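Side-chain contacts in cysteine protease (Xylella fastidiosa, PDB 3OIS), which probably works as a papain-family cysteine peptidase and binds the nucleotide uridine-5'-diphosphate: residues N81-A86 with D128-L133; F89-D94 with P98-S103; I107-R112 with K166-Q171. All blocks are in the same frame, centred on the assembly; numbering follows the deposited sequence.

Contact 1. Residues N81-A86 with D128-L133; sequences NALAAA and DGIKVL. With UDP (uridine-5'-diphosphate), chain E.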
loop_
_atom_site.group_PDB
_atom_site.type_symbol
_atom_site.label_atom_id
_atom_site.label_comp_id
_atom_site.label_asym_id
_atom_site.label_seq_id
_atom_site.Cartn_x
_atom_site.Cartn_y
_atom_site.Cartn_z
ATOM N N ASN A 81 -1.587 -4.512 -2.371
ATOM C CA ASN A 81 -2.061 -3.626 -3.459
ATOM C C ASN A 81 -1.195 -2.384 -3.643
ATOM O O ASN A 81 -0.799 -2.041 -4.797
ATOM C CB ASN A 81 -3.525 -3.218 -3.269
ATOM C CG ASN A 81 -4.479 -4.313 -3.636
ATOM O OD1 ASN A 81 -4.567 -5.391 -2.935
ATOM N ND2 ASN A 81 -5.198 -4.114 -4.701
ATOM N N ALA A 82 -0.812 -1.756 -2.522
ATOM C CA ALA A 82 0.072 -0.622 -2.542
ATOM C C ALA A 82 1.451 -1.052 -3.092
ATOM O O ALA A 82 2.010 -0.370 -3.935
ATOM C CB ALA A 82 0.239 0.000 -1.133
ATOM N N LEU A 83 1.985 -2.190 -2.602
ATOM C CA LEU A 83 3.288 -2.614 -3.022
ATOM C C LEU A 83 3.310 -3.140 -4.465
ATOM O O LEU A 83 4.323 -2.917 -5.186
ATOM C CB LEU A 83 3.815 -3.698 -2.072
ATOM C CG LEU A 83 4.281 -3.098 -0.729
ATOM C CD1 LEU A 83 4.543 -4.307 0.344
ATOM C CD2 LEU A 83 5.576 -2.197 -0.863
ATOM N N ALA A 84 2.240 -3.815 -4.911
ATOM C CA ALA A 84 2.103 -4.240 -6.342
ATOM C C ALA A 84 2.260 -3.026 -7.229
ATOM O O ALA A 84 2.998 -3.101 -8.249
ATOM C CB ALA A 84 0.762 -4.892 -6.602
ATOM N N ALA A 85 1.618 -1.925 -6.840
ATOM C CA ALA A 85 1.672 -0.680 -7.644
ATOM C C ALA A 85 3.087 -0.056 -7.610
ATOM O O ALA A 85 3.581 0.485 -8.630
ATOM C CB ALA A 85 0.537 0.338 -7.209
ATOM N N ALA A 86 3.777 -0.050 -6.454
ATOM C CA ALA A 86 5.129 0.479 -6.396
ATOM C C ALA A 86 6.000 -0.300 -7.379
ATOM O O ALA A 86 6.809 0.336 -8.087
ATOM C CB ALA A 86 5.686 0.350 -4.946
ATOM N N ASP A 128 6.706 -6.484 5.977
ATOM C CA ASP A 128 6.705 -7.898 5.620
ATOM C C ASP A 128 6.377 -8.107 4.112
ATOM O O ASP A 128 6.973 -8.939 3.461
ATOM C CB ASP A 128 5.652 -8.657 6.459
ATOM C CG ASP A 128 6.106 -8.803 7.898
ATOM O OD1 ASP A 128 7.344 -8.644 8.150
ATOM O OD2 ASP A 128 5.245 -9.093 8.762
ATOM N N GLY A 129 5.504 -7.251 3.566
ATOM C CA GLY A 129 5.311 -7.247 2.095
ATOM C C GLY A 129 6.644 -6.910 1.425
ATOM O O GLY A 129 6.962 -7.488 0.408
ATOM N N ILE A 130 7.372 -5.938 1.972
ATOM C CA ILE A 130 8.688 -5.582 1.429
ATOM C C ILE A 130 9.710 -6.711 1.551
ATOM O O ILE A 130 10.424 -7.015 0.620
ATOM C CB ILE A 130 9.149 -4.285 2.065
ATOM C CG1 ILE A 130 8.284 -3.163 1.525
ATOM C CG2 ILE A 130 10.630 -3.931 1.684
ATOM C CD1 ILE A 130 8.568 -1.832 2.327
ATOM N N LYS A 131 9.722 -7.404 2.677
ATOM C CA LYS A 131 10.542 -8.593 2.808
ATOM C C LYS A 131 10.248 -9.659 1.721
ATOM O O LYS A 131 11.196 -10.245 1.174
ATOM C CB LYS A 131 10.351 -9.208 4.168
ATOM C CG LYS A 131 11.513 -10.201 4.510
ATOM C CD LYS A 131 12.667 -9.547 5.232
ATOM C CE LYS A 131 13.717 -10.536 5.543
ATOM N NZ LYS A 131 14.862 -9.751 6.000
ATOM N N VAL A 132 8.968 -9.945 1.449
ATOM C CA VAL A 132 8.559 -10.824 0.369
ATOM C C VAL A 132 9.156 -10.334 -0.954
ATOM O O VAL A 132 9.827 -11.086 -1.630
ATOM C CB VAL A 132 7.024 -10.910 0.200
ATOM C CG1 VAL A 132 6.649 -11.736 -0.997
ATOM C CG2 VAL A 132 6.377 -11.477 1.492
ATOM N N LEU A 133 8.979 -9.040 -1.265
ATOM C CA LEU A 133 9.588 -8.533 -2.508
ATOM C C LEU A 133 11.098 -8.680 -2.591
ATOM O O LEU A 133 11.600 -8.827 -3.720
ATOM C CB LEU A 133 9.167 -7.094 -2.745
ATOM C CG LEU A 133 7.678 -6.935 -2.981
ATOM C CD1 LEU A 133 7.282 -5.370 -3.055
ATOM C CD2 LEU A 133 7.183 -7.670 -4.209
HETATM N N1 UDP E . 17.105 -3.706 5.621
HETATM C C2 UDP E . 16.568 -2.550 5.125
HETATM N N3 UDP E . 16.644 -2.328 3.756
HETATM C C4 UDP E . 17.225 -3.229 2.924
HETATM C C5 UDP E . 17.820 -4.402 3.425
HETATM C C6 UDP E . 17.636 -4.659 4.791
HETATM O O2 UDP E . 16.029 -1.737 5.809
HETATM O O4 UDP E . 17.325 -2.889 1.701
HETATM C "C1'" UDP E . 17.106 -3.833 7.120
HETATM C "C2'" UDP E . 15.750 -4.141 7.718
HETATM O "O2'" UDP E . 15.793 -3.584 9.030
HETATM C "C3'" UDP E . 15.859 -5.613 7.789
HETATM C "C4'" UDP E . 17.316 -5.815 8.263
HETATM O "O4'" UDP E . 18.064 -4.815 7.540
HETATM O "O3'" UDP E . 14.965 -6.047 8.810
HETATM C "C5'" UDP E . 17.777 -7.244 7.992
HETATM O "O5'" UDP E . 17.744 -7.428 6.578
HETATM P PA UDP E . 18.462 -8.556 5.835
HETATM O O1A UDP E . 17.958 -8.779 4.462
HETATM O O2A UDP E . 19.941 -8.426 5.962
HETATM O O3A UDP E . 17.978 -9.789 6.783
HETATM P PB UDP E . 17.992 -11.400 6.651
HETATM O O1B UDP E . 18.620 -11.914 7.862
HETATM O O2B UDP E . 16.603 -11.737 6.478
HETATM O O3B UDP E . 18.749 -11.887 5.452
#
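Leu83 reaches from helix 78-93, the long central helix of the papain fold, against the backbone of Gly129 and the side chains of Ile130 and Leu133 on helix 126-135. The two short helix segments cross at -41°, and their axes stay 10.4 Å apart at the closest approach. Leu83 spans that separation with its two methyls. CD1 presses on the bare backbone of the neighbouring helix, with Leu83 CD1 3.5 Å from Gly129 CA; the missing side chain there lets the methyl sit so deep. The other methyl meets Ile130 with the two side chains crossing at about a right angle, Leu83 CD2 lying 3.7 Å from Ile130 CG1. Leu133 adds an ordinary apolar touch, its CD1 4.0 Å from Leu83 CB. All four residues are buried, and the strands 204-211 and 280-287 complete the apolar surroundings, Val205 meeting Leu83 while Trp284 and Ile286 meet Ile130. The more open side of helix 126-135 carries Lys131. With CG turned away from the backbone N (chi1 -162°) and a bend at chi2 (91°), its chain runs out to the diphosphate of UDP, a ligand also held by Asp41, Asp44, Phe45, Lys135 and Tyr184. Lys131 NZ donates to UDP O2B on the terminal phosphate at 2.7 Å, and weakly to the bridging oxygen, UDP O3A, at 3.2 Å.

Contact 2. Residues F89-D94 with P98-S103; sequences FERIHD and PEFIPS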
loop_
_atom_site.group_PDB
_atom_site.type_symbol
_atom_site.label_atom_id
_atom_site.label_comp_id
_atom_site.label_asym_id
_atom_site.label_seq_id
_atom_site.Cartn_x
_atom_site.Cartn_y
_atom_site.Cartn_z
ATOM N N PHE A 89 4.972 0.547 -10.997
ATOM C CA PHE A 89 5.453 1.858 -11.303
ATOM C C PHE A 89 6.940 1.839 -11.603
ATOM O O PHE A 89 7.392 2.525 -12.561
ATOM C CB PHE A 89 5.208 2.785 -10.099
ATOM C CG PHE A 89 5.631 4.221 -10.308
ATOM C CD1 PHE A 89 4.672 5.227 -10.587
ATOM C CD2 PHE A 89 6.983 4.577 -10.276
ATOM C CE1 PHE A 89 5.087 6.596 -10.767
ATOM C CE2 PHE A 89 7.384 5.934 -10.442
ATOM C CZ PHE A 89 6.427 6.934 -10.691
ATOM N N GLU A 90 7.724 1.154 -10.745
ATOM C CA GLU A 90 9.188 1.139 -10.905
ATOM C C GLU A 90 9.583 0.475 -12.217
ATOM O O GLU A 90 10.591 0.890 -12.837
ATOM C CB GLU A 90 9.954 0.490 -9.711
ATOM C CG GLU A 90 9.944 1.260 -8.397
ATOM C CD GLU A 90 10.685 2.590 -8.414
ATOM O OE1 GLU A 90 11.940 2.623 -8.490
ATOM O OE2 GLU A 90 9.995 3.594 -8.305
ATOM N N ARG A 91 8.799 -0.512 -12.679
ATOM C CA ARG A 91 9.178 -1.227 -13.913
ATOM C C ARG A 91 9.010 -0.297 -15.095
ATOM O O ARG A 91 9.844 -0.299 -16.015
ATOM C CB ARG A 91 8.443 -2.559 -14.067
ATOM C CG ARG A 91 9.111 -3.646 -13.171
ATOM C CD ARG A 91 8.461 -5.000 -13.209
ATOM N NE ARG A 91 8.820 -5.753 -14.418
ATOM C CZ ARG A 91 8.022 -5.913 -15.473
ATOM N NH1 ARG A 91 6.815 -5.366 -15.470
ATOM N NH2 ARG A 91 8.434 -6.619 -16.538
ATOM N N ILE A 92 7.993 0.541 -15.053
ATOM C CA ILE A 92 7.883 1.591 -16.079
ATOM C C ILE A 92 9.122 2.479 -16.075
ATOM O O ILE A 92 9.862 2.523 -17.061
ATOM C CB ILE A 92 6.608 2.414 -15.914
ATOM C CG1 ILE A 92 5.389 1.503 -16.141
ATOM C CG2 ILE A 92 6.617 3.639 -16.872
ATOM C CD1 ILE A 92 4.111 2.179 -15.663
ATOM N N HIS A 93 9.363 3.152 -14.967
ATOM C CA HIS A 93 10.506 4.051 -14.837
ATOM C C HIS A 93 11.871 3.390 -15.107
ATOM O O HIS A 93 12.787 4.023 -15.620
ATOM C CB HIS A 93 10.496 4.697 -13.452
ATOM C CG HIS A 93 11.305 5.952 -13.374
ATOM N ND1 HIS A 93 11.407 6.831 -14.433
ATOM C CD2 HIS A 93 12.026 6.493 -12.361
ATOM C CE1 HIS A 93 12.172 7.851 -14.081
ATOM N NE2 HIS A 93 12.555 7.674 -12.827
ATOM N N ASP A 94 12.013 2.123 -14.757
ATOM C CA ASP A 94 13.233 1.407 -15.052
ATOM C C ASP A 94 13.201 0.910 -16.516
ATOM O O ASP A 94 14.090 0.162 -16.915
ATOM C CB ASP A 94 13.401 0.216 -14.097
ATOM C CG ASP A 94 13.779 0.622 -12.689
ATOM O OD1 ASP A 94 14.259 1.758 -12.461
ATOM O OD2 ASP A 94 13.630 -0.219 -11.785
ATOM N N PRO A 98 7.723 -6.955 -20.373
ATOM C CA PRO A 98 6.426 -6.284 -20.581
ATOM C C PRO A 98 5.883 -5.658 -19.277
ATOM O O PRO A 98 6.332 -5.978 -18.165
ATOM C CB PRO A 98 5.502 -7.427 -20.986
ATOM C CG PRO A 98 6.045 -8.610 -20.251
ATOM C CD PRO A 98 7.560 -8.420 -20.198
ATOM N N GLU A 99 4.900 -4.808 -19.437
ATOM C CA GLU A 99 4.149 -4.353 -18.315
ATOM C C GLU A 99 3.177 -5.455 -17.850
ATOM O O GLU A 99 2.437 -6.029 -18.631
ATOM C CB GLU A 99 3.397 -3.063 -18.713
ATOM C CG GLU A 99 2.441 -2.563 -17.624
ATOM C CD GLU A 99 2.148 -1.069 -17.734
ATOM O OE1 GLU A 99 2.276 -0.463 -18.842
ATOM O OE2 GLU A 99 1.775 -0.497 -16.701
ATOM N N PHE A 100 3.188 -5.768 -16.563
ATOM C CA PHE A 100 2.148 -6.653 -16.024
ATOM C C PHE A 100 1.733 -6.130 -14.663
ATOM O O PHE A 100 2.506 -5.417 -14.042
ATOM C CB PHE A 100 2.622 -8.136 -15.917
ATOM C CG PHE A 100 3.883 -8.307 -15.091
ATOM C CD1 PHE A 100 5.110 -8.348 -15.693
ATOM C CD2 PHE A 100 3.830 -8.374 -13.693
ATOM C CE1 PHE A 100 6.294 -8.484 -14.939
ATOM C CE2 PHE A 100 5.016 -8.516 -12.919
ATOM C CZ PHE A 100 6.247 -8.547 -13.544
ATOM N N ILE A 101 0.531 -6.491 -14.217
ATOM C CA ILE A 101 0.124 -6.218 -12.828
ATOM C C ILE A 101 0.811 -7.323 -11.985
ATOM O O ILE A 101 0.660 -8.493 -12.298
ATOM C CB ILE A 101 -1.380 -6.326 -12.672
ATOM C CG1 ILE A 101 -2.075 -5.133 -13.388
ATOM C CG2 ILE A 101 -1.765 -6.185 -11.186
ATOM C CD1 ILE A 101 -3.643 -5.303 -13.494
ATOM N N PRO A 102 1.600 -6.930 -10.967
ATOM C CA PRO A 102 2.206 -7.959 -10.090
ATOM C C PRO A 102 1.127 -8.709 -9.297
ATOM O O PRO A 102 0.079 -8.112 -8.940
ATOM C CB PRO A 102 3.097 -7.152 -9.126
ATOM C CG PRO A 102 3.370 -5.860 -9.861
ATOM C CD PRO A 102 2.131 -5.577 -10.655
ATOM N N SER A 103 1.336 -10.010 -9.093
ATOM C CA SER A 103 0.392 -10.834 -8.286
ATOM C C SER A 103 0.219 -10.397 -6.822
ATOM O O SER A 103 1.070 -10.685 -5.972
ATOM C CB SER A 103 0.793 -12.316 -8.293
ATOM O OG SER A 103 -0.156 -12.989 -7.503
#
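The guanidinium of Arg91 has the Phe100 ring over one face and the carbonyl oxygen of Pro98 at its edge, in plane. This is an end-on, two-nitrogen grip on a backbone carbonyl, placed where a loop joins helices 78-93 and 104-114 of the papain fold. Guanidinium and ring planes are 34° apart, but the modelled closeness of the two groups is doubtful; Arg91 was modelled in two conformers, one of which is described here. At its own edge the Phe100 ring has Pro102 CA in plane, and it also makes an edge-to-face contact with Tyr179. In the conformer described, Pro98 O accepts from both terminal nitrogens: Arg91 NH1 donates to Pro98 O at 2.8 Å, and Arg91 NH2 to Pro98 O at 2.7 Å. Sharing one acceptor bends both bonds, with N-H...O angles of 139° and 142°. A bend at chi3 in the Arg91 chain turns the guanidinium to meet this carbonyl. The helix end is thus tied back to the loop that follows it, close to the cis peptide bond preceding Pro98. Beside this grip lies a looser touch between Ile92 and Glu99, whose carboxylate is hydrogen-bonded to Gln88: Glu99 OE2 lies 3.7 Å from Ile92 CD1.

Contact 3. Residues I107-R112 with K166-Q171; sequences IYYNER and KKPSDQ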
loop_
_atom_site.group_PDB
_atom_site.type_symbol
_atom_site.label_atom_id
_atom_site.label_comp_id
_atom_site.label_asym_id
_atom_site.label_seq_id
_atom_site.Cartn_x
_atom_site.Cartn_y
_atom_site.Cartn_z
ATOM N N ILE A 107 1.927 -11.770 -3.041
ATOM C CA ILE A 107 2.485 -10.975 -1.960
ATOM C C ILE A 107 1.749 -11.288 -0.662
ATOM O O ILE A 107 2.409 -11.525 0.334
ATOM C CB ILE A 107 2.521 -9.481 -2.260
ATOM C CG1 ILE A 107 3.427 -9.178 -3.496
ATOM C CG2 ILE A 107 2.993 -8.581 -1.051
ATOM C CD1 ILE A 107 3.109 -7.838 -4.019
ATOM N N TYR A 108 0.431 -11.236 -0.692
ATOM C CA TYR A 108 -0.397 -11.350 0.540
ATOM C C TYR A 108 -0.219 -12.738 1.178
ATOM O O TYR A 108 -0.195 -12.858 2.389
ATOM C CB TYR A 108 -1.874 -11.003 0.243
ATOM C CG TYR A 108 -2.772 -10.883 1.487
ATOM C CD1 TYR A 108 -2.293 -10.208 2.658
ATOM C CD2 TYR A 108 -4.099 -11.340 1.441
ATOM C CE1 TYR A 108 -3.158 -10.056 3.779
ATOM C CE2 TYR A 108 -4.952 -11.263 2.567
ATOM C CZ TYR A 108 -4.438 -10.624 3.734
ATOM O OH TYR A 108 -5.307 -10.503 4.772
ATOM N N TYR A 109 -0.110 -13.794 0.369
ATOM C CA TYR A 109 0.042 -15.152 0.928
ATOM C C TYR A 109 1.389 -15.219 1.668
ATOM O O TYR A 109 1.471 -15.607 2.868
ATOM C CB TYR A 109 -0.053 -16.209 -0.214
ATOM C CG TYR A 109 0.127 -17.599 0.316
ATOM C CD1 TYR A 109 -0.969 -18.338 0.622
ATOM C CD2 TYR A 109 1.385 -18.139 0.536
ATOM C CE1 TYR A 109 -0.831 -19.610 1.186
ATOM C CE2 TYR A 109 1.514 -19.473 1.061
ATOM C CZ TYR A 109 0.445 -20.133 1.369
ATOM O OH TYR A 109 0.633 -21.379 1.840
ATOM N N ASN A 110 2.463 -14.741 1.023
ATOM C CA ASN A 110 3.719 -14.797 1.646
ATOM C C ASN A 110 3.881 -13.865 2.834
ATOM O O ASN A 110 4.586 -14.208 3.781
ATOM C CB ASN A 110 4.817 -14.656 0.570
ATOM C CG ASN A 110 4.869 -15.926 -0.307
ATOM O OD1 ASN A 110 5.165 -16.997 0.171
ATOM N ND2 ASN A 110 4.525 -15.787 -1.570
ATOM N N GLU A 111 3.223 -12.702 2.832
ATOM C CA GLU A 111 3.264 -11.863 4.037
ATOM C C GLU A 111 2.719 -12.645 5.238
ATOM O O GLU A 111 3.269 -12.554 6.291
ATOM C CB GLU A 111 2.367 -10.617 3.893
ATOM C CG GLU A 111 2.906 -9.604 2.936
ATOM C CD GLU A 111 1.903 -8.498 2.600
ATOM O OE1 GLU A 111 0.743 -8.791 2.307
ATOM O OE2 GLU A 111 2.332 -7.311 2.728
ATOM N N ARG A 112 1.680 -13.438 5.052
ATOM C CA ARG A 112 0.998 -14.116 6.189
ATOM C C ARG A 112 1.783 -15.402 6.612
ATOM O O ARG A 112 1.446 -16.000 7.576
ATOM C CB ARG A 112 -0.430 -14.424 5.820
ATOM C CG ARG A 112 -1.187 -12.994 5.905
ATOM C CD ARG A 112 -2.661 -13.159 5.551
ATOM N NE ARG A 112 -2.613 -13.488 4.161
ATOM C CZ ARG A 112 -3.339 -14.408 3.612
ATOM N NH1 ARG A 112 -4.265 -15.050 4.350
ATOM N NH2 ARG A 112 -3.165 -14.621 2.320
ATOM N N LYS A 166 -4.856 -20.076 -0.827
ATOM C CA LYS A 166 -4.121 -21.055 -1.651
ATOM C C LYS A 166 -2.613 -20.772 -1.810
ATOM O O LYS A 166 -2.180 -19.622 -2.079
ATOM C CB LYS A 166 -4.782 -21.049 -3.037
ATOM C CG LYS A 166 -6.110 -21.747 -3.153
ATOM C CD LYS A 166 -6.282 -22.164 -4.629
ATOM C CE LYS A 166 -4.902 -22.608 -5.170
ATOM N NZ LYS A 166 -5.009 -23.642 -6.281
ATOM N N LYS A 167 -1.781 -21.803 -1.653
ATOM C CA LYS A 167 -0.352 -21.656 -1.776
ATOM C C LYS A 167 -0.003 -21.497 -3.292
ATOM O O LYS A 167 -0.402 -22.343 -4.082
ATOM C CB LYS A 167 0.386 -22.917 -1.223
ATOM C CG LYS A 167 1.889 -22.772 -1.358
ATOM C CD LYS A 167 2.648 -23.965 -0.838
ATOM C CE LYS A 167 4.138 -23.689 -0.993
ATOM N NZ LYS A 167 4.884 -24.581 -0.084
ATOM N N PRO A 168 0.711 -20.450 -3.671
ATOM C CA PRO A 168 1.120 -20.328 -5.082
ATOM C C PRO A 168 2.024 -21.523 -5.511
ATOM O O PRO A 168 2.830 -22.108 -4.743
ATOM C CB PRO A 168 1.924 -19.044 -5.133
ATOM C CG PRO A 168 1.371 -18.181 -3.884
ATOM C CD PRO A 168 1.093 -19.243 -2.866
ATOM N N SER A 169 1.859 -21.847 -6.774
ATOM C CA SER A 169 2.541 -22.985 -7.346
ATOM C C SER A 169 4.040 -22.816 -7.331
ATOM O O SER A 169 4.623 -21.714 -7.247
ATOM C CB SER A 169 2.056 -23.120 -8.796
ATOM O OG SER A 169 2.830 -22.254 -9.615
ATOM N N ASP A 170 4.729 -23.955 -7.422
ATOM C CA ASP A 170 6.174 -23.902 -7.487
ATOM C C ASP A 170 6.652 -23.020 -8.630
ATOM O O ASP A 170 7.668 -22.304 -8.463
ATOM C CB ASP A 170 6.730 -25.314 -7.697
ATOM C CG ASP A 170 6.807 -26.078 -6.414
ATOM O OD1 ASP A 170 6.455 -25.494 -5.343
ATOM O OD2 ASP A 170 7.213 -27.259 -6.498
ATOM N N GLN A 171 5.906 -23.034 -9.744
ATOM C CA GLN A 171 6.289 -22.239 -10.953
ATOM C C GLN A 171 6.192 -20.728 -10.633
ATOM O O GLN A 171 7.046 -19.952 -11.023
ATOM C CB GLN A 171 5.493 -22.572 -12.253
ATOM C CG GLN A 171 6.176 -22.040 -13.592
ATOM C CD GLN A 171 7.755 -22.327 -13.740
ATOM O OE1 GLN A 171 8.213 -23.455 -13.545
ATOM N NE2 GLN A 171 8.570 -21.253 -14.033
#
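Tyr108 O, gripped by Arg112 one helical turn on, immediately precedes Tyr109, whose ring receives Lys167 and Pro168 across the contact. Arg112 NE donates to Tyr108 O at 3.1 Å with an N-H...O angle of 151°, approaching from above the carbonyl plane, 54° out of it. A weak second bond runs from Arg112 NH2 to Tyr108 O at 3.5 Å. This folds the arginine back along its own helix and sets NE over the centre of the Tyr108 ring; NH1 and NH2 go on to the carbonyls of Tyr120 and Ala164. Across the contact the interaction is CH-pi. Tyr109 has CG anti to the backbone N (chi1 179°), which carries the ring out to the chain before helix 170-176. One face of it takes two carbons side by side: Lys167 CA lies 3.9 Å from the Tyr109 ring centroid, and Pro168 CD 3.8 Å from the same point. Both are shifted toward the rim. The phenol end runs beside the start of the lysine chain, Tyr109 OH being 3.4 Å from Lys167 CB, beyond which the extended Lys167 chain departs from the ring. Asn110 OD1, in plane at the edge of the Tyr109 ring, is hydrogen-bonded to Tyr173. These CH-pi contacts join helix 104-114 to the lead-in of helix 170-176, where Ser169 is the N-cap; Tyr173 of that helix packs on Tyr109 and Pro168, while helix 126-135 meets helix 104-114 through Val132 and Asn110.

From the N terminus, helix 78-93 opens contact 1 with residues 81-86 and contact 2 with residues 89-94. Contact 2 closes first, a short loop ending at 98-103, and is nested within the longer loop of contact 1. Helix 104-114 then opens contact 3 before helix 126-135 closes contact 1 at 128-133; contact 3 closes at 166-171, so contacts 1 and 3 cross, while 2 and 3 follow in series. Contact 1 touches both others: Ala84 O meets Pro102 CG, and Gly129 and Val132 pack on Glu111. Together they tie the central helix, its following loop, helices 104-114 and 126-135 and the lead-in to helix 170-176 into one helical body.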